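Local coordinates for protein DNA polymerase (Bacillus phage phi29, PDB 2PY5) that replicates the viral genome by protein-primed, strand-displacing DNA synthesis with high processivity, and proofreads the new strand with a 3'-5' exonuclease, at residues I433-W436 against A437-T440; G108-K112 against R113-T117. The protein carries 2 engineered substitutions. All coordinates share one frame; numbering follows the deposited sequence.

How the contacts relate
The two contacts belong to two functional regions of the polymerase. Contact 2, the hairpin end at 108-117, lies in the region for 3'-5' exonuclease and strand displacement activities; contact 1, two turns of helix 427-447, lies in the region for initiation and polymerization. Their centres are 50 Å apart, on opposite sides of the chain's centre, with nearest atoms about 34 Å from each other. The nearest atom of bound DNA is about 8 Å from contact 1 and about 6 Å from contact 2. Contact 1 includes two residues probably involved in binding template-primer structures, and its Ala437 side chain is about 3 Å from that of Tyr254, probably involved in nucleotide selection; contact 2 lies away from the annotated sites.

Contact 1 of 2, residues I433-W436 against A437-T440; sequences ITAW and ARYT
Ile433, Thr434, Ala435 and Trp436 each give their carbonyl oxygen to the amide four residues on, so that 433-440 forms two regular turns inside helix 427-447; the bond from Arg438 N to Thr434 O is 2.9 Å long. On one side of these turns Trp436 and Tyr439, three residues apart, run alongside each other and end in a T-shaped pair. The six-membered ring of Trp436 turns its edge to the face of Tyr439, with planes at 83° and centroids 5.4 Å apart; Trp436 CZ3 comes within 3.9 Å of Tyr439 CD2. Tyr439 CG stands trans to its own backbone N (chi1 176°), which sends the ring outward from the helix, beside the indole. Thr440 suits its place because its short side chain can fold back on the helix: OG1 bonds Trp436 O at 2.9 Å, approaching from the opposite face of the carbonyl to Thr440 N, so two donors grip one oxygen.

Thr434 and Arg438 lie side by side on another flank. The arginine chain bends at chi3 (-68°) and lays one face of its guanidinium over Thr434 O and Ala435 CA, with NH2 also against the small methyl of Ala435. Water 1, in the guanidinium plane, accepts from Arg438 NH2 at 2.9 Å and donates to Thr434 OG1 at 2.8 Å. Both residues are probably involved in binding template-primer structures. Their polar ends are also held by the 226-228 loop, Thr434 OG1 by Arg227 O and Arg438 NH1 by Gly228 O, while Arg438 NH2 forms a salt bridge with Asp332. The helix packs on helix 330-339 through Ala435, Trp436 and Tyr439, and on helix 253-260, where Ala437 meets Tyr254, a residue probably involved in nucleotide selection; Tyr390 of helix 390-393 touches Thr434.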
loop_
_atom_site.group_PDB
_atom_site.type_symbol
_atom_site.label_atom_id
_atom_site.label_comp_id
_atom_site.label_asym_id
_atom_site.label_seq_id
_atom_site.Cartn_x
_atom_site.Cartn_y
_atom_site.Cartn_z
ATOM N N ILE F 433 3.679 -0.965 16.508
ATOM C CA ILE F 433 2.325 -0.736 16.009
ATOM C C ILE F 433 1.837 -1.987 15.287
ATOM O O ILE F 433 0.713 -2.455 15.539
ATOM C CB ILE F 433 2.228 0.515 15.144
ATOM C CG1 ILE F 433 2.348 1.783 16.006
ATOM C CG2 ILE F 433 0.874 0.533 14.370
ATOM C CD1 ILE F 433 2.600 3.055 15.208
ATOM N N THR F 434 2.678 -2.564 14.419
ATOM C CA THR F 434 2.259 -3.773 13.691
ATOM C C THR F 434 2.199 -4.997 14.633
ATOM O O THR F 434 1.314 -5.853 14.481
ATOM C CB THR F 434 3.114 -4.052 12.478
ATOM O OG1 THR F 434 4.460 -4.346 12.882
ATOM C CG2 THR F 434 3.095 -2.879 11.502
ATOM N N ALA F 435 3.076 -5.048 15.644
ATOM C CA ALA F 435 3.065 -6.147 16.616
ATOM C C ALA F 435 1.768 -6.176 17.411
ATOM O O ALA F 435 1.135 -7.211 17.548
ATOM C CB ALA F 435 4.286 -6.082 17.556
ATOM N N TRP F 436 1.346 -5.018 17.906
ATOM C CA TRP F 436 0.093 -4.950 18.603
ATOM C C TRP F 436 -1.094 -5.289 17.687
ATOM O O TRP F 436 -2.076 -5.877 18.154
ATOM C CB TRP F 436 -0.087 -3.551 19.215
ATOM C CG TRP F 436 0.639 -3.343 20.522
ATOM C CD1 TRP F 436 1.593 -2.395 20.804
ATOM C CD2 TRP F 436 0.401 -4.043 21.747
ATOM N NE1 TRP F 436 1.984 -2.495 22.120
ATOM C CE2 TRP F 436 1.258 -3.483 22.727
ATOM C CE3 TRP F 436 -0.453 -5.081 22.117
ATOM C CZ2 TRP F 436 1.300 -3.952 24.021
ATOM C CZ3 TRP F 436 -0.416 -5.531 23.413
ATOM C CH2 TRP F 436 0.458 -4.967 24.350
ATOM N N ALA F 437 -1.027 -4.880 16.414
ATOM C CA ALA F 437 -2.081 -5.190 15.458
ATOM C C ALA F 437 -2.174 -6.724 15.283
ATOM O O ALA F 437 -3.269 -7.310 15.351
ATOM C CB ALA F 437 -1.802 -4.539 14.166
ATOM N N ARG F 438 -1.031 -7.371 15.116
ATOM C CA ARG F 438 -1.020 -8.832 15.010
ATOM C C ARG F 438 -1.584 -9.474 16.268
ATOM O O ARG F 438 -2.381 -10.414 16.202
ATOM C CB ARG F 438 0.393 -9.376 14.750
ATOM C CG ARG F 438 0.909 -9.092 13.402
ATOM C CD ARG F 438 2.213 -9.857 13.121
ATOM N NE ARG F 438 3.316 -9.380 13.938
ATOM C CZ ARG F 438 4.002 -8.261 13.723
ATOM N NH1 ARG F 438 3.727 -7.477 12.689
ATOM N NH2 ARG F 438 4.996 -7.928 14.519
ATOM N N TYR F 439 -1.164 -8.962 17.426
ATOM C CA TYR F 439 -1.633 -9.459 18.708
ATOM C C TYR F 439 -3.161 -9.395 18.779
ATOM O O TYR F 439 -3.821 -10.333 19.227
ATOM C CB TYR F 439 -1.005 -8.630 19.840
ATOM C CG TYR F 439 -1.485 -8.981 21.213
ATOM C CD1 TYR F 439 -0.865 -9.967 21.946
ATOM C CD2 TYR F 439 -2.583 -8.328 21.778
ATOM C CE1 TYR F 439 -1.311 -10.306 23.197
ATOM C CE2 TYR F 439 -3.035 -8.659 23.036
ATOM C CZ TYR F 439 -2.394 -9.651 23.742
ATOM O OH TYR F 439 -2.823 -10.011 25.015
ATOM N N THR F 440 -3.717 -8.263 18.357
ATOM C CA THR F 440 -5.155 -8.085 18.388
ATOM C C THR F 440 -5.878 -9.182 17.621
ATOM O O THR F 440 -6.854 -9.773 18.113
ATOM C CB THR F 440 -5.540 -6.741 17.814
ATOM O OG1 THR F 440 -4.922 -5.700 18.601
ATOM C CG2 THR F 440 -7.054 -6.569 17.808
HETATM O O HOH W 1 6.725 -5.725 13.803
#

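Contact 2 of 2, residues G108-K112 against R113-T117; sequences GYKGK and RKIHT
Tyr109 and Lys114 face each other as a non-hydrogen-bonded antiparallel pair near the end of the hairpin formed by strands 100-110 and 113-121, in the mixed sheet of the exonuclease region. The phenol ring lies obliquely across the lysine: Tyr109 CE2 is 3.6 Å from Lys114 CB, and Lys114 CD lies 3.8 Å from Tyr109 CZ. Lys114 bends at chi2 (69°), running its aliphatic part past the ring and bringing its amine near the hydroxyl. Water 2 bridges these ends, accepting a hydrogen bond from Lys114 NZ at 2.9 Å and lying 2.8 Å from Tyr109 OH. The lysine suits this place because its methylenes pack on the ring while its amine reaches the water.

A type II' beta turn from Lys110 to Arg113 makes this a two-residue beta-hairpin. Its first corner is Gly111, whose positive phi (57°) favours glycine. The turn is closed by reciprocal bonds, Arg113 N to Lys110 O at 2.9 Å and Lys110 N to Arg113 O at 3.0 Å. Farther along, Ile115 N bonds Gly108 O at 2.8 Å. Gly108 has backbone angles (phi 130°) that glycine alone adopts with ease.

On the sheet face away from Tyr109, the buried Ile115 packs its CG1 against Lys110 CG at 3.9 Å and also touches Leu107 of the partner strand, while Lys110 continues extended past the isoleucine.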
loop_
_atom_site.group_PDB
_atom_site.type_symbol
_atom_site.label_atom_id
_atom_site.label_comp_id
_atom_site.label_asym_id
_atom_site.label_seq_id
_atom_site.Cartn_x
_atom_site.Cartn_y
_atom_site.Cartn_z
ATOM N N GLY F 108 18.635 24.236 -17.555
ATOM C CA GLY F 108 19.774 25.062 -17.212
ATOM C C GLY F 108 19.244 26.288 -16.525
ATOM O O GLY F 108 18.246 26.197 -15.800
ATOM N N TYR F 109 19.913 27.418 -16.761
ATOM C CA TYR F 109 19.541 28.701 -16.179
ATOM C C TYR F 109 19.361 29.762 -17.261
ATOM O O TYR F 109 20.119 29.810 -18.244
ATOM C CB TYR F 109 20.607 29.150 -15.169
ATOM C CG TYR F 109 20.752 28.227 -13.976
ATOM C CD1 TYR F 109 21.608 27.141 -14.019
ATOM C CD2 TYR F 109 20.042 28.453 -12.802
ATOM C CE1 TYR F 109 21.744 26.287 -12.931
ATOM C CE2 TYR F 109 20.182 27.614 -11.702
ATOM C CZ TYR F 109 21.031 26.527 -11.777
ATOM O OH TYR F 109 21.173 25.678 -10.688
ATOM N N LYS F 110 18.361 30.623 -17.068
ATOM C CA LYS F 110 18.189 31.828 -17.876
ATOM C C LYS F 110 18.067 33.005 -16.931
ATOM O O LYS F 110 17.122 33.060 -16.136
ATOM C CB LYS F 110 16.939 31.756 -18.744
ATOM C CG LYS F 110 16.992 30.693 -19.811
ATOM C CD LYS F 110 15.844 30.864 -20.817
ATOM C CE LYS F 110 15.711 29.639 -21.707
ATOM N NZ LYS F 110 14.784 29.836 -22.874
ATOM N N GLY F 111 19.037 33.902 -16.999
ATOM C CA GLY F 111 19.136 35.018 -16.069
ATOM C C GLY F 111 19.202 34.458 -14.661
ATOM O O GLY F 111 20.001 33.564 -14.387
ATOM N N LYS F 112 18.332 34.945 -13.781
ATOM C CA LYS F 112 18.300 34.483 -12.392
ATOM C C LYS F 112 17.585 33.140 -12.186
ATOM O O LYS F 112 17.651 32.573 -11.090
ATOM C CB LYS F 112 17.630 35.535 -11.500
ATOM C CG LYS F 112 18.184 36.931 -11.608
ATOM C CD LYS F 112 17.513 37.839 -10.584
ATOM C CE LYS F 112 17.864 39.267 -10.809
ATOM N NZ LYS F 112 19.324 39.481 -10.730
ATOM N N ARG F 113 16.921 32.624 -13.227
ATOM C CA ARG F 113 15.945 31.554 -13.058
ATOM C C ARG F 113 16.541 30.180 -13.360
ATOM O O ARG F 113 17.183 29.991 -14.394
ATOM C CB ARG F 113 14.737 31.760 -13.982
ATOM C CG ARG F 113 14.262 33.183 -14.192
ATOM C CD ARG F 113 13.947 33.904 -12.907
ATOM N NE ARG F 113 13.205 35.143 -13.172
ATOM C CZ ARG F 113 13.020 36.127 -12.295
ATOM N NH1 ARG F 113 13.521 36.050 -11.064
ATOM N NH2 ARG F 113 12.321 37.203 -12.650
ATOM N N LYS F 114 16.298 29.233 -12.456
ATOM C CA LYS F 114 16.552 27.813 -12.700
ATOM C C LYS F 114 15.402 27.249 -13.537
ATOM O O LYS F 114 14.263 27.255 -13.091
ATOM C CB LYS F 114 16.639 27.085 -11.354
ATOM C CG LYS F 114 16.454 25.608 -11.386
ATOM C CD LYS F 114 17.580 24.898 -12.061
ATOM C CE LYS F 114 17.424 23.384 -11.821
ATOM N NZ LYS F 114 18.161 22.556 -12.810
ATOM N N ILE F 115 15.707 26.754 -14.737
ATOM C CA ILE F 115 14.674 26.319 -15.669
ATOM C C ILE F 115 14.545 24.803 -15.613
ATOM O O ILE F 115 15.462 24.082 -16.012
ATOM C CB ILE F 115 15.007 26.721 -17.131
ATOM C CG1 ILE F 115 15.403 28.189 -17.245
ATOM C CG2 ILE F 115 13.821 26.353 -18.063
ATOM C CD1 ILE F 115 14.393 29.155 -16.660
ATOM N N HIS F 116 13.408 24.326 -15.128
ATOM C CA HIS F 116 13.161 22.901 -15.073
ATOM C C HIS F 116 11.690 22.570 -14.978
ATOM O O HIS F 116 10.898 23.403 -14.581
ATOM C CB HIS F 116 13.941 22.262 -13.906
ATOM C CG HIS F 116 13.370 22.510 -12.533
ATOM N ND1 HIS F 116 13.195 23.765 -11.988
ATOM C CD2 HIS F 116 13.009 21.634 -11.564
ATOM C CE1 HIS F 116 12.714 23.648 -10.760
ATOM N NE2 HIS F 116 12.598 22.367 -10.479
ATOM N N THR F 117 11.354 21.334 -15.335
ATOM C CA THR F 117 10.023 20.804 -15.168
ATOM C C THR F 117 10.151 19.535 -14.375
ATOM O O THR F 117 10.975 18.665 -14.716
ATOM C CB THR F 117 9.333 20.557 -16.518
ATOM O OG1 THR F 117 9.100 21.825 -17.151
ATOM C CG2 THR F 117 7.984 19.786 -16.340
HETATM O O HOH W 2 20.503 22.979 -11.181
#